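Long-range contact in dephospho-CoA kinase (Campylobacter jejuni subsp. jejuni serotype O:2, PDB 4ZO4), which probably catalyses the last step of coenzyme A biosynthesis, the ATP-dependent phosphorylation of the 3'-hydroxyl group of dephospho-CoA: residues 20-30 and 185-196. Sequence-based numbering, arbitrary orientation.
Sequences TFIEIANSLGF and YADFRQECVKVI
I24 of helix 15-27 packs as a knob into a hole formed by R189, C192, V193 and I196 of helix 185-200. The fold is that of a P-loop kinase. The first helix follows the P-loop, and the second is the C-terminal helix of the chain. The axes of segments 20-27 and 185-196 approach to 9.6 Å and cross at -51°. The interface is largely apolar.

The two branches of I24 divide the hole. Its CG2 meets V193 CG2 at 3.8 Å and also touches I196 CD1. Its CD1 lies against CA and CB of R189, so the arginine contributes here through the root of its side chain.

Aromatic contacts line the sheet side. I196 CD1 sits over one face of the F21 ring, 4.2 Å from the centroid, in a CH-pi contact. V195 CG1 lies at the edge of that ring. C192 SG approaches F21 obliquely, 3.7 Å from CD1, as a sulfur-aromatic contact. Within its own helix the same sulfur lies over one face of the F188 ring, offset toward the rim. F21 and F188 both reach I136 and I179 of the central parallel sheet.

I196 also packs on the turn after helix 15-27. Its CG2 touches L28 CD1 and F30 CE2, each at 3.7 Å. Between L28 and F30, G29 takes positive phi in a Schellman motif that closes the helix.

At the other end the contact reaches the predicted ATP site, which includes T20. With chi1 at -75°, T20 OG1 lies beside the backbone N and the methyl CG2 opposite that N, where it meets F188 CE2 at 3.4 Å. T20 OG1 lies at the edge of the Y185 ring.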
loop_
_atom_site.group_PDB
_atom_site.type_symbol
_atom_site.label_atom_id
_atom_site.label_comp_id
_atom_site.label_asym_id
_atom_site.label_seq_id
_atom_site.Cartn_x
_atom_site.Cartn_y
_atom_site.Cartn_z
ATOM N N THR A 20 5.147 25.461 -19.212
ATOM C CA THR A 20 5.362 26.874 -19.445
ATOM C C THR A 20 6.719 27.318 -18.886
ATOM O O THR A 20 7.484 27.975 -19.598
ATOM C CB THR A 20 4.238 27.710 -18.823
ATOM O OG1 THR A 20 3.055 27.607 -19.628
ATOM C CG2 THR A 20 4.661 29.172 -18.702
ATOM N N PHE A 21 7.030 26.958 -17.638
ATOM C CA PHE A 21 8.339 27.279 -17.062
ATOM C C PHE A 21 9.457 26.714 -17.905
ATOM O O PHE A 21 10.560 27.260 -17.918
ATOM C CB PHE A 21 8.503 26.739 -15.663
ATOM C CG PHE A 21 9.826 27.082 -15.044
ATOM C CD1 PHE A 21 9.924 28.091 -14.110
ATOM C CD2 PHE A 21 10.971 26.394 -15.390
ATOM C CE1 PHE A 21 11.146 28.419 -13.548
ATOM C CE2 PHE A 21 12.192 26.707 -14.826
ATOM C CZ PHE A 21 12.278 27.715 -13.899
ATOM N N ILE A 22 9.171 25.621 -18.600
ATOM C CA ILE A 22 10.144 25.001 -19.522
ATOM C C ILE A 22 10.189 25.659 -20.902
ATOM O O ILE A 22 11.270 25.816 -21.481
ATOM C CB ILE A 22 9.880 23.487 -19.645
ATOM C CG1 ILE A 22 10.260 22.797 -18.313
ATOM C CG2 ILE A 22 10.620 22.882 -20.839
ATOM C CD1 ILE A 22 11.744 22.806 -17.994
ATOM N N GLU A 23 9.031 26.058 -21.425
ATOM C CA GLU A 23 8.990 26.795 -22.677
ATOM C C GLU A 23 9.807 28.082 -22.545
ATOM O O GLU A 23 10.597 28.423 -23.420
ATOM C CB GLU A 23 7.552 27.117 -23.071
ATOM C CG GLU A 23 7.446 28.154 -24.176
ATOM C CD GLU A 23 8.358 27.833 -25.355
ATOM O OE1 GLU A 23 8.150 26.777 -25.997
ATOM O OE2 GLU A 23 9.287 28.628 -25.639
ATOM N N ILE A 24 9.616 28.776 -21.434
ATOM C CA ILE A 24 10.351 30.002 -21.133
ATOM C C ILE A 24 11.848 29.740 -20.851
ATOM O O ILE A 24 12.703 30.505 -21.268
ATOM C CB ILE A 24 9.657 30.748 -19.962
ATOM C CG1 ILE A 24 8.289 31.286 -20.440
ATOM C CG2 ILE A 24 10.537 31.858 -19.405
ATOM C CD1 ILE A 24 7.241 31.481 -19.354
ATOM N N ALA A 25 12.175 28.653 -20.160
ATOM C CA ALA A 25 13.579 28.340 -19.885
ATOM C C ALA A 25 14.360 28.033 -21.176
ATOM O O ALA A 25 15.543 28.388 -21.305
ATOM C CB ALA A 25 13.660 27.180 -18.925
ATOM N N ASN A 26 13.703 27.363 -22.121
ATOM C CA ASN A 26 14.311 27.043 -23.405
ATOM C C ASN A 26 14.576 28.307 -24.171
ATOM O O ASN A 26 15.698 28.553 -24.630
ATOM C CB ASN A 26 13.395 26.161 -24.255
ATOM C CG ASN A 26 13.441 24.694 -23.862
ATOM O OD1 ASN A 26 12.588 23.923 -24.276
ATOM N ND2 ASN A 26 14.437 24.303 -23.078
ATOM N N SER A 27 13.533 29.119 -24.310
ATOM C CA SER A 27 13.649 30.343 -25.098
ATOM C C SER A 27 14.800 31.167 -24.531
ATOM O O SER A 27 15.698 31.534 -25.255
ATOM C CB SER A 27 12.319 31.094 -25.164
ATOM O OG SER A 27 11.878 31.502 -23.888
ATOM N N LEU A 28 14.838 31.352 -23.217
ATOM C CA LEU A 28 15.980 32.019 -22.564
ATOM C C LEU A 28 17.340 31.293 -22.689
ATOM O O LEU A 28 18.353 31.772 -22.164
ATOM C CB LEU A 28 15.657 32.268 -21.088
ATOM C CG LEU A 28 14.491 33.236 -20.802
ATOM C CD1 LEU A 28 14.474 33.578 -19.317
ATOM C CD2 LEU A 28 14.540 34.523 -21.637
ATOM N N GLY A 29 17.343 30.141 -23.362
ATOM C CA GLY A 29 18.567 29.457 -23.772
ATOM C C GLY A 29 19.134 28.432 -22.803
ATOM O O GLY A 29 20.282 28.007 -22.963
ATOM N N PHE A 30 18.359 28.018 -21.799
ATOM C CA PHE A 30 18.864 27.019 -20.841
ATOM C C PHE A 30 18.417 25.618 -21.218
ATOM O O PHE A 30 17.329 25.444 -21.768
ATOM C CB PHE A 30 18.411 27.350 -19.432
ATOM C CG PHE A 30 19.022 28.608 -18.887
ATOM C CD1 PHE A 30 20.176 28.547 -18.109
ATOM C CD2 PHE A 30 18.444 29.851 -19.142
ATOM C CE1 PHE A 30 20.750 29.697 -17.599
ATOM C CE2 PHE A 30 19.015 31.011 -18.634
ATOM C CZ PHE A 30 20.169 30.931 -17.859
ATOM N N TYR A 185 -2.209 34.340 -16.537
ATOM C CA TYR A 185 -1.180 33.702 -17.368
ATOM C C TYR A 185 0.060 34.566 -17.402
ATOM O O TYR A 185 1.170 34.135 -17.076
ATOM C CB TYR A 185 -1.689 33.541 -18.808
ATOM C CG TYR A 185 -1.657 32.131 -19.345
ATOM C CD1 TYR A 185 -2.829 31.512 -19.794
ATOM C CD2 TYR A 185 -0.464 31.417 -19.412
ATOM C CE1 TYR A 185 -2.814 30.223 -20.293
ATOM C CE2 TYR A 185 -0.441 30.126 -19.910
ATOM C CZ TYR A 185 -1.621 29.536 -20.348
ATOM O OH TYR A 185 -1.610 28.256 -20.850
ATOM N N ALA A 186 -0.173 35.810 -17.798
ATOM C CA ALA A 186 0.868 36.790 -18.093
ATOM C C ALA A 186 1.787 36.975 -16.906
ATOM O O ALA A 186 3.011 36.939 -17.026
ATOM C CB ALA A 186 0.207 38.110 -18.451
ATOM N N ASP A 187 1.160 37.184 -15.757
ATOM C CA ASP A 187 1.876 37.382 -14.509
ATOM C C ASP A 187 2.708 36.139 -14.155
ATOM O O ASP A 187 3.833 36.246 -13.680
ATOM C CB ASP A 187 0.866 37.695 -13.410
ATOM C CG ASP A 187 1.505 38.231 -12.159
ATOM O OD1 ASP A 187 2.097 39.325 -12.247
ATOM O OD2 ASP A 187 1.375 37.591 -11.078
ATOM N N PHE A 188 2.155 34.954 -14.387
ATOM C CA PHE A 188 2.901 33.737 -14.114
ATOM C C PHE A 188 4.165 33.692 -14.958
ATOM O O PHE A 188 5.239 33.389 -14.434
ATOM C CB PHE A 188 2.049 32.490 -14.362
ATOM C CG PHE A 188 2.842 31.219 -14.389
ATOM C CD1 PHE A 188 3.662 30.873 -13.315
ATOM C CD2 PHE A 188 2.765 30.356 -15.479
ATOM C CE1 PHE A 188 4.408 29.701 -13.328
ATOM C CE2 PHE A 188 3.511 29.189 -15.505
ATOM C CZ PHE A 188 4.337 28.864 -14.427
ATOM N N ARG A 189 4.033 34.008 -16.245
ATOM C CA ARG A 189 5.181 33.993 -17.162
ATOM C C ARG A 189 6.297 34.937 -16.724
ATOM O O ARG A 189 7.470 34.637 -16.919
ATOM C CB ARG A 189 4.785 34.394 -18.594
ATOM C CG ARG A 189 3.570 33.680 -19.170
ATOM C CD ARG A 189 3.489 33.781 -20.692
ATOM N NE ARG A 189 2.187 33.281 -21.134
ATOM C CZ ARG A 189 1.965 32.493 -22.186
ATOM N NH1 ARG A 189 2.958 32.078 -22.965
ATOM N NH2 ARG A 189 0.724 32.100 -22.451
ATOM N N GLN A 190 5.937 36.093 -16.176
ATOM C CA GLN A 190 6.944 37.062 -15.762
ATOM C C GLN A 190 7.782 36.448 -14.663
ATOM O O GLN A 190 9.029 36.532 -14.693
ATOM C CB GLN A 190 6.309 38.370 -15.256
ATOM C CG GLN A 190 7.249 39.576 -15.309
ATOM C CD GLN A 190 6.898 40.651 -14.290
ATOM O OE1 GLN A 190 6.530 41.775 -14.639
ATOM N NE2 GLN A 190 7.014 40.305 -13.022
ATOM N N GLU A 191 7.081 35.813 -13.716
ATOM C CA GLU A 191 7.714 35.238 -12.529
ATOM C C GLU A 191 8.758 34.202 -12.919
ATOM O O GLU A 191 9.851 34.161 -12.350
ATOM C CB GLU A 191 6.667 34.634 -11.572
ATOM C CG GLU A 191 7.236 34.059 -10.265
ATOM C CD GLU A 191 7.965 35.081 -9.401
ATOM O OE1 GLU A 191 7.434 36.202 -9.238
ATOM O OE2 GLU A 191 9.063 34.767 -8.866
ATOM N N CYS A 192 8.430 33.374 -13.897
ATOM C CA CYS A 192 9.399 32.417 -14.391
ATOM C C CYS A 192 10.695 33.130 -14.743
ATOM O O CYS A 192 11.780 32.743 -14.277
ATOM C CB CYS A 192 8.826 31.661 -15.580
ATOM S SG CYS A 192 7.399 30.655 -15.087
ATOM N N VAL A 193 10.567 34.206 -15.512
ATOM C CA VAL A 193 11.729 34.951 -15.980
ATOM C C VAL A 193 12.518 35.538 -14.795
ATOM O O VAL A 193 13.748 35.466 -14.773
ATOM C CB VAL A 193 11.346 36.041 -17.005
ATOM C CG1 VAL A 193 12.600 36.724 -17.550
ATOM C CG2 VAL A 193 10.554 35.438 -18.158
ATOM N N LYS A 194 11.826 36.083 -13.801
ATOM C CA LYS A 194 12.510 36.587 -12.600
ATOM C C LYS A 194 13.357 35.489 -11.918
ATOM O O LYS A 194 14.504 35.729 -11.552
ATOM C CB LYS A 194 11.498 37.188 -11.617
ATOM C CG LYS A 194 12.071 37.671 -10.285
ATOM C CD LYS A 194 10.955 37.968 -9.280
ATOM C CE LYS A 194 11.464 38.151 -7.848
ATOM N NZ LYS A 194 10.384 37.971 -6.810
ATOM N N VAL A 195 12.802 34.288 -11.765
ATOM C CA VAL A 195 13.531 33.175 -11.131
ATOM C C VAL A 195 14.663 32.686 -12.029
ATOM O O VAL A 195 15.794 32.555 -11.576
ATOM C CB VAL A 195 12.584 31.996 -10.761
ATOM C CG1 VAL A 195 13.343 30.682 -10.610
ATOM C CG2 VAL A 195 11.824 32.308 -9.469
ATOM N N ILE A 196 14.359 32.415 -13.293
ATOM C CA ILE A 196 15.379 31.955 -14.219
ATOM C C ILE A 196 16.548 32.917 -14.325
ATOM O O ILE A 196 17.687 32.486 -14.431
ATOM C CB ILE A 196 14.816 31.719 -15.616
ATOM C CG1 ILE A 196 13.915 30.471 -15.609
ATOM C CG2 ILE A 196 15.962 31.524 -16.606
ATOM C CD1 ILE A 196 12.973 30.344 -16.799
#